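Long-range contact in aminotransferase class I and II (Anaerococcus prevotii, PDB 4EMY), which probably acts as a pyridoxal 5'-phosphate-dependent transaminase of the class I aminotransferase family, working as a homodimer: residues 197-209 and 239-251. Numbering follows the deposited sequence.
Sequences SDEEWDEVITFLK and KFFEKFSNLPRNL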
loop_
_atom_site.group_PDB
_atom_site.type_symbol
_atom_site.label_atom_id
_atom_site.label_comp_id
_atom_site.label_asym_id
_atom_site.label_seq_id
_atom_site.Cartn_x
_atom_site.Cartn_y
_atom_site.Cartn_z
ATOM N N SER A 197 23.644 19.182 10.018
ATOM C CA SER A 197 24.711 19.647 9.138
ATOM C C SER A 197 25.558 18.466 8.667
ATOM O O SER A 197 25.405 17.350 9.164
ATOM C CB SER A 197 25.571 20.684 9.846
ATOM O OG SER A 197 26.348 20.084 10.859
ATOM N N ASP A 198 26.450 18.710 7.710
ATOM C CA ASP A 198 27.322 17.657 7.204
ATOM C C ASP A 198 28.211 17.061 8.303
ATOM O O ASP A 198 28.320 15.837 8.413
ATOM C CB ASP A 198 28.144 18.143 6.008
ATOM C CG ASP A 198 27.305 18.284 4.737
ATOM O OD1 ASP A 198 26.200 17.691 4.670
ATOM O OD2 ASP A 198 27.751 18.987 3.798
ATOM N N GLU A 199 28.812 17.915 9.131
ATOM C CA GLU A 199 29.654 17.429 10.230
ATOM C C GLU A 199 28.849 16.800 11.368
ATOM O O GLU A 199 29.362 15.945 12.095
ATOM C CB GLU A 199 30.625 18.494 10.759
ATOM C CG GLU A 199 30.073 19.904 10.814
ATOM C CD GLU A 199 30.316 20.676 9.529
ATOM O OE1 GLU A 199 31.495 20.793 9.118
ATOM O OE2 GLU A 199 29.325 21.172 8.939
ATOM N N GLU A 200 27.591 17.205 11.520
ATOM C CA GLU A 200 26.716 16.547 12.488
ATOM C C GLU A 200 26.430 15.109 12.055
ATOM O O GLU A 200 26.460 14.190 12.883
ATOM C CB GLU A 200 25.433 17.343 12.708
ATOM C CG GLU A 200 25.702 18.665 13.398
ATOM C CD GLU A 200 24.457 19.349 13.906
ATOM O OE1 GLU A 200 23.416 19.279 13.222
ATOM O OE2 GLU A 200 24.530 19.969 14.990
ATOM N N TRP A 201 26.180 14.926 10.755
ATOM C CA TRP A 201 26.040 13.594 10.154
ATOM C C TRP A 201 27.289 12.784 10.348
ATOM O O TRP A 201 27.215 11.594 10.681
ATOM C CB TRP A 201 25.713 13.688 8.668
ATOM C CG TRP A 201 24.243 13.595 8.349
ATOM C CD1 TRP A 201 23.452 14.551 7.723
ATOM C CD2 TRP A 201 23.332 12.472 8.626
ATOM N NE1 TRP A 201 22.158 14.116 7.602
ATOM C CE2 TRP A 201 22.016 12.879 8.120
ATOM C CE3 TRP A 201 23.465 11.225 9.229
ATOM C CZ2 TRP A 201 20.900 12.055 8.217
ATOM C CZ3 TRP A 201 22.331 10.401 9.321
ATOM C CH2 TRP A 201 21.081 10.808 8.827
ATOM N N ASP A 202 28.443 13.423 10.135
ATOM C CA ASP A 202 29.737 12.811 10.407
ATOM C C ASP A 202 29.817 12.310 11.842
ATOM O O ASP A 202 30.187 11.160 12.070
ATOM C CB ASP A 202 30.885 13.780 10.117
ATOM C CG ASP A 202 31.711 13.376 8.897
ATOM O OD1 ASP A 202 31.885 12.162 8.636
ATOM O OD2 ASP A 202 32.210 14.288 8.206
ATOM N N GLU A 203 29.447 13.163 12.798
ATOM C CA GLU A 203 29.434 12.783 14.209
ATOM C C GLU A 203 28.564 11.547 14.439
ATOM O O GLU A 203 28.889 10.692 15.263
ATOM C CB GLU A 203 28.974 13.953 15.085
ATOM C CG GLU A 203 30.066 14.973 15.392
ATOM C CD GLU A 203 29.567 16.175 16.188
ATOM O OE1 GLU A 203 28.625 16.873 15.723
ATOM O OE2 GLU A 203 30.131 16.433 17.280
ATOM N N VAL A 204 27.479 11.443 13.677
ATOM C CA VAL A 204 26.570 10.308 13.778
ATOM C C VAL A 204 27.153 9.036 13.164
ATOM O O VAL A 204 27.243 8.014 13.850
ATOM C CB VAL A 204 25.187 10.626 13.176
ATOM C CG1 VAL A 204 24.319 9.378 13.121
ATOM C CG2 VAL A 204 24.502 11.716 13.988
ATOM N N ILE A 205 27.555 9.083 11.894
ATOM C CA ILE A 205 28.055 7.865 11.238
ATOM C C ILE A 205 29.317 7.332 11.907
ATOM O O ILE A 205 29.501 6.124 12.001
ATOM C CB ILE A 205 28.250 8.004 9.705
ATOM C CG1 ILE A 205 29.209 9.152 9.355
ATOM C CG2 ILE A 205 26.912 8.200 9.012
ATOM C CD1 ILE A 205 30.639 8.735 9.021
ATOM N N THR A 206 30.160 8.243 12.387
ATOM C CA THR A 206 31.410 7.891 13.053
ATOM C C THR A 206 31.123 7.182 14.372
ATOM O O THR A 206 31.866 6.285 14.785
ATOM C CB THR A 206 32.281 9.140 13.300
ATOM O OG1 THR A 206 32.372 9.897 12.087
ATOM C CG2 THR A 206 33.682 8.753 13.747
ATOM N N PHE A 207 30.034 7.578 15.022
ATOM C CA PHE A 207 29.647 6.964 16.279
ATOM C C PHE A 207 29.061 5.570 16.075
ATOM O O PHE A 207 29.408 4.640 16.802
ATOM C CB PHE A 207 28.666 7.854 17.035
ATOM C CG PHE A 207 28.247 7.294 18.357
ATOM C CD1 PHE A 207 29.140 7.261 19.424
ATOM C CD2 PHE A 207 26.966 6.792 18.535
ATOM C CE1 PHE A 207 28.761 6.741 20.649
ATOM C CE2 PHE A 207 26.580 6.268 19.757
ATOM C CZ PHE A 207 27.477 6.246 20.818
ATOM N N LEU A 208 28.177 5.432 15.088
ATOM C CA LEU A 208 27.558 4.139 14.775
ATOM C C LEU A 208 28.573 3.145 14.207
ATOM O O LEU A 208 28.377 1.936 14.311
ATOM C CB LEU A 208 26.367 4.305 13.824
ATOM C CG LEU A 208 25.147 5.122 14.280
ATOM C CD1 LEU A 208 24.264 5.452 13.088
ATOM C CD2 LEU A 208 24.340 4.424 15.366
ATOM N N LYS A 209 29.653 3.661 13.617
ATOM C CA LYS A 209 30.783 2.840 13.194
ATOM C C LYS A 209 31.484 2.233 14.404
ATOM O O LYS A 209 31.914 1.078 14.360
ATOM C CB LYS A 209 31.788 3.660 12.393
ATOM C CG LYS A 209 31.523 3.739 10.903
ATOM C CD LYS A 209 32.648 4.497 10.211
ATOM C CE LYS A 209 32.265 4.927 8.803
ATOM N NZ LYS A 209 33.298 5.786 8.154
ATOM N N LYS A 239 24.897 16.146 -0.434
ATOM C CA LYS A 239 26.309 15.862 -0.159
ATOM C C LYS A 239 26.520 14.819 0.944
ATOM O O LYS A 239 27.456 14.021 0.872
ATOM C CB LYS A 239 27.067 17.151 0.173
ATOM C CG LYS A 239 28.573 16.971 0.315
ATOM C CD LYS A 239 29.285 18.282 0.627
ATOM C CE LYS A 239 29.615 19.063 -0.636
ATOM N NZ LYS A 239 30.029 20.458 -0.318
ATOM N N PHE A 240 25.639 14.819 1.945
ATOM C CA PHE A 240 25.800 13.949 3.106
ATOM C C PHE A 240 25.663 12.463 2.787
ATOM O O PHE A 240 26.100 11.624 3.570
ATOM C CB PHE A 240 24.857 14.360 4.250
ATOM C CG PHE A 240 23.483 13.759 4.167
ATOM C CD1 PHE A 240 23.178 12.589 4.857
ATOM C CD2 PHE A 240 22.487 14.367 3.415
ATOM C CE1 PHE A 240 21.908 12.031 4.791
ATOM C CE2 PHE A 240 21.216 13.816 3.344
ATOM C CZ PHE A 240 20.926 12.647 4.033
ATOM N N PHE A 241 25.069 12.138 1.641
ATOM C CA PHE A 241 24.873 10.738 1.247
ATOM C C PHE A 241 26.178 9.964 1.088
ATOM O O PHE A 241 26.196 8.752 1.270
ATOM C CB PHE A 241 24.033 10.630 -0.032
ATOM C CG PHE A 241 22.563 10.890 0.180
ATOM C CD1 PHE A 241 21.825 10.123 1.076
ATOM C CD2 PHE A 241 21.912 11.893 -0.531
ATOM C CE1 PHE A 241 20.473 10.360 1.267
ATOM C CE2 PHE A 241 20.558 12.134 -0.344
ATOM C CZ PHE A 241 19.839 11.368 0.556
ATOM N N GLU A 242 27.258 10.671 0.758
ATOM C CA GLU A 242 28.587 10.071 0.582
ATOM C C GLU A 242 29.146 9.473 1.875
ATOM O O GLU A 242 29.982 8.570 1.833
ATOM C CB GLU A 242 29.577 11.079 -0.023
ATOM C CG GLU A 242 29.247 11.487 -1.454
ATOM C CD GLU A 242 30.438 12.041 -2.230
ATOM O OE1 GLU A 242 31.071 13.023 -1.778
ATOM O OE2 GLU A 242 30.731 11.503 -3.319
ATOM N N LYS A 243 28.666 9.965 3.014
ATOM C CA LYS A 243 29.061 9.457 4.328
ATOM C C LYS A 243 28.610 8.014 4.579
ATOM O O LYS A 243 29.008 7.393 5.567
ATOM C CB LYS A 243 28.521 10.376 5.423
ATOM C CG LYS A 243 29.392 11.590 5.685
ATOM C CD LYS A 243 28.602 12.887 5.610
ATOM C CE LYS A 243 29.427 14.073 6.086
ATOM N NZ LYS A 243 30.651 14.309 5.275
ATOM N N PHE A 244 27.789 7.485 3.677
ATOM C CA PHE A 244 27.262 6.134 3.820
ATOM C C PHE A 244 28.083 5.093 3.061
ATOM O O PHE A 244 27.746 3.908 3.074
ATOM C CB PHE A 244 25.784 6.073 3.407
ATOM C CG PHE A 244 24.877 6.962 4.227
ATOM C CD1 PHE A 244 25.136 7.211 5.572
ATOM C CD2 PHE A 244 23.743 7.531 3.654
ATOM C CE1 PHE A 244 24.301 8.025 6.316
ATOM C CE2 PHE A 244 22.898 8.341 4.395
ATOM C CZ PHE A 244 23.178 8.588 5.729
ATOM N N SER A 245 29.167 5.535 2.423
ATOM C CA SER A 245 30.068 4.637 1.697
ATOM C C SER A 245 30.860 3.738 2.638
ATOM O O SER A 245 31.275 4.170 3.706
ATOM C CB SER A 245 31.050 5.439 0.844
ATOM O OG SER A 245 30.376 6.339 -0.006
ATOM N N ASN A 246 31.059 2.488 2.227
ATOM C CA ASN A 246 31.961 1.545 2.912
ATOM C C ASN A 246 31.756 1.428 4.419
ATOM O O ASN A 246 32.699 1.524 5.203
ATOM C CB ASN A 246 33.416 1.874 2.580
ATOM C CG ASN A 246 33.669 1.904 1.085
ATOM O OD1 ASN A 246 33.995 2.952 0.517
ATOM N ND2 ASN A 246 33.493 0.756 0.432
ATOM N N LEU A 247 30.502 1.236 4.807
ATOM C CA LEU A 247 30.134 1.050 6.198
ATOM C C LEU A 247 30.236 -0.428 6.531
ATOM O O LEU A 247 30.007 -1.264 5.657
ATOM C CB LEU A 247 28.714 1.560 6.438
ATOM C CG LEU A 247 28.517 2.948 7.058
ATOM C CD1 LEU A 247 29.428 4.016 6.473
ATOM C CD2 LEU A 247 27.063 3.364 6.921
ATOM N N PRO A 248 30.597 -0.762 7.786
ATOM C CA PRO A 248 30.743 -2.171 8.161
ATOM C C PRO A 248 29.493 -3.007 7.866
ATOM O O PRO A 248 28.368 -2.531 8.020
ATOM C CB PRO A 248 31.022 -2.124 9.675
ATOM C CG PRO A 248 30.824 -0.707 10.093
ATOM C CD PRO A 248 31.003 0.140 8.877
ATOM N N ARG A 249 29.718 -4.243 7.432
ATOM C CA ARG A 249 28.668 -5.217 7.139
ATOM C C ARG A 249 27.430 -5.089 8.042
ATOM O O ARG A 249 26.299 -5.117 7.556
ATOM C CB ARG A 249 29.271 -6.631 7.197
ATOM C CG ARG A 249 28.288 -7.787 7.088
ATOM C CD ARG A 249 28.977 -9.085 6.671
ATOM N NE ARG A 249 29.343 -9.081 5.249
ATOM C CZ ARG A 249 30.591 -9.065 4.775
ATOM N NH1 ARG A 249 31.640 -9.073 5.598
ATOM N NH2 ARG A 249 30.792 -9.056 3.462
ATOM N N ASN A 250 27.656 -4.918 9.343
ATOM C CA ASN A 250 26.574 -4.868 10.337
ATOM C C ASN A 250 25.935 -3.486 10.560
ATOM O O ASN A 250 25.152 -3.299 11.499
ATOM C CB ASN A 250 27.054 -5.455 11.668
ATOM C CG ASN A 250 28.239 -4.705 12.244
ATOM O OD1 ASN A 250 29.171 -4.334 11.528
ATOM N ND2 ASN A 250 28.210 -4.481 13.551
ATOM N N LEU A 251 26.276 -2.521 9.711
ATOM C CA LEU A 251 25.646 -1.208 9.761
ATOM C C LEU A 251 24.911 -0.933 8.458
ATOM O O LEU A 251 25.475 -0.384 7.508
ATOM C CB LEU A 251 26.669 -0.108 10.062
ATOM C CG LEU A 251 26.164 1.326 10.287
ATOM C CD1 LEU A 251 25.137 1.400 11.407
ATOM C CD2 LEU A 251 27.327 2.261 10.584
#
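An aromatic cluster of Trp201, Phe240 and Phe244 packs helix 198-211 against the 3-10 segment 239-244, beside the central mixed sheet of the class I aminotransferase fold. The five-membered ring of Trp201 and the ring of Phe240 form an offset stack, centroids 4.1 Å apart and planes 10° from parallel. With chi1 at 86°, CG of Phe240 sits between its own backbone N and carbonyl carbon, which lays the ring flat against the indole. Over the same indole face, Phe244 turns its edge to the six-membered ring, planes at 88°, and its CZ lies 4.1 Å from CZ3 of Trp201. CG2 of Ile205 meets the rim of Phe244 near the ring plane, 3.8 Å from CE1. Trp201 and Phe244 also touch Leu221 of strand 218-224. The Lys243 methylenes fill much of the contact, running obliquely back toward Asp198; NZ forms a salt bridge with Asp202 at the edge, its hydrogen bond to OD2 weak at 3.3 Å. Farther along, CD2 of Leu251 packs on CB of Leu208 (3.9 Å), and CE of Lys209 lies 3.8 Å from CD1 of Leu247. Stack and edge-on ring thus fix the indole by shape, while the partly exposed salt bridge probably adds only modestly.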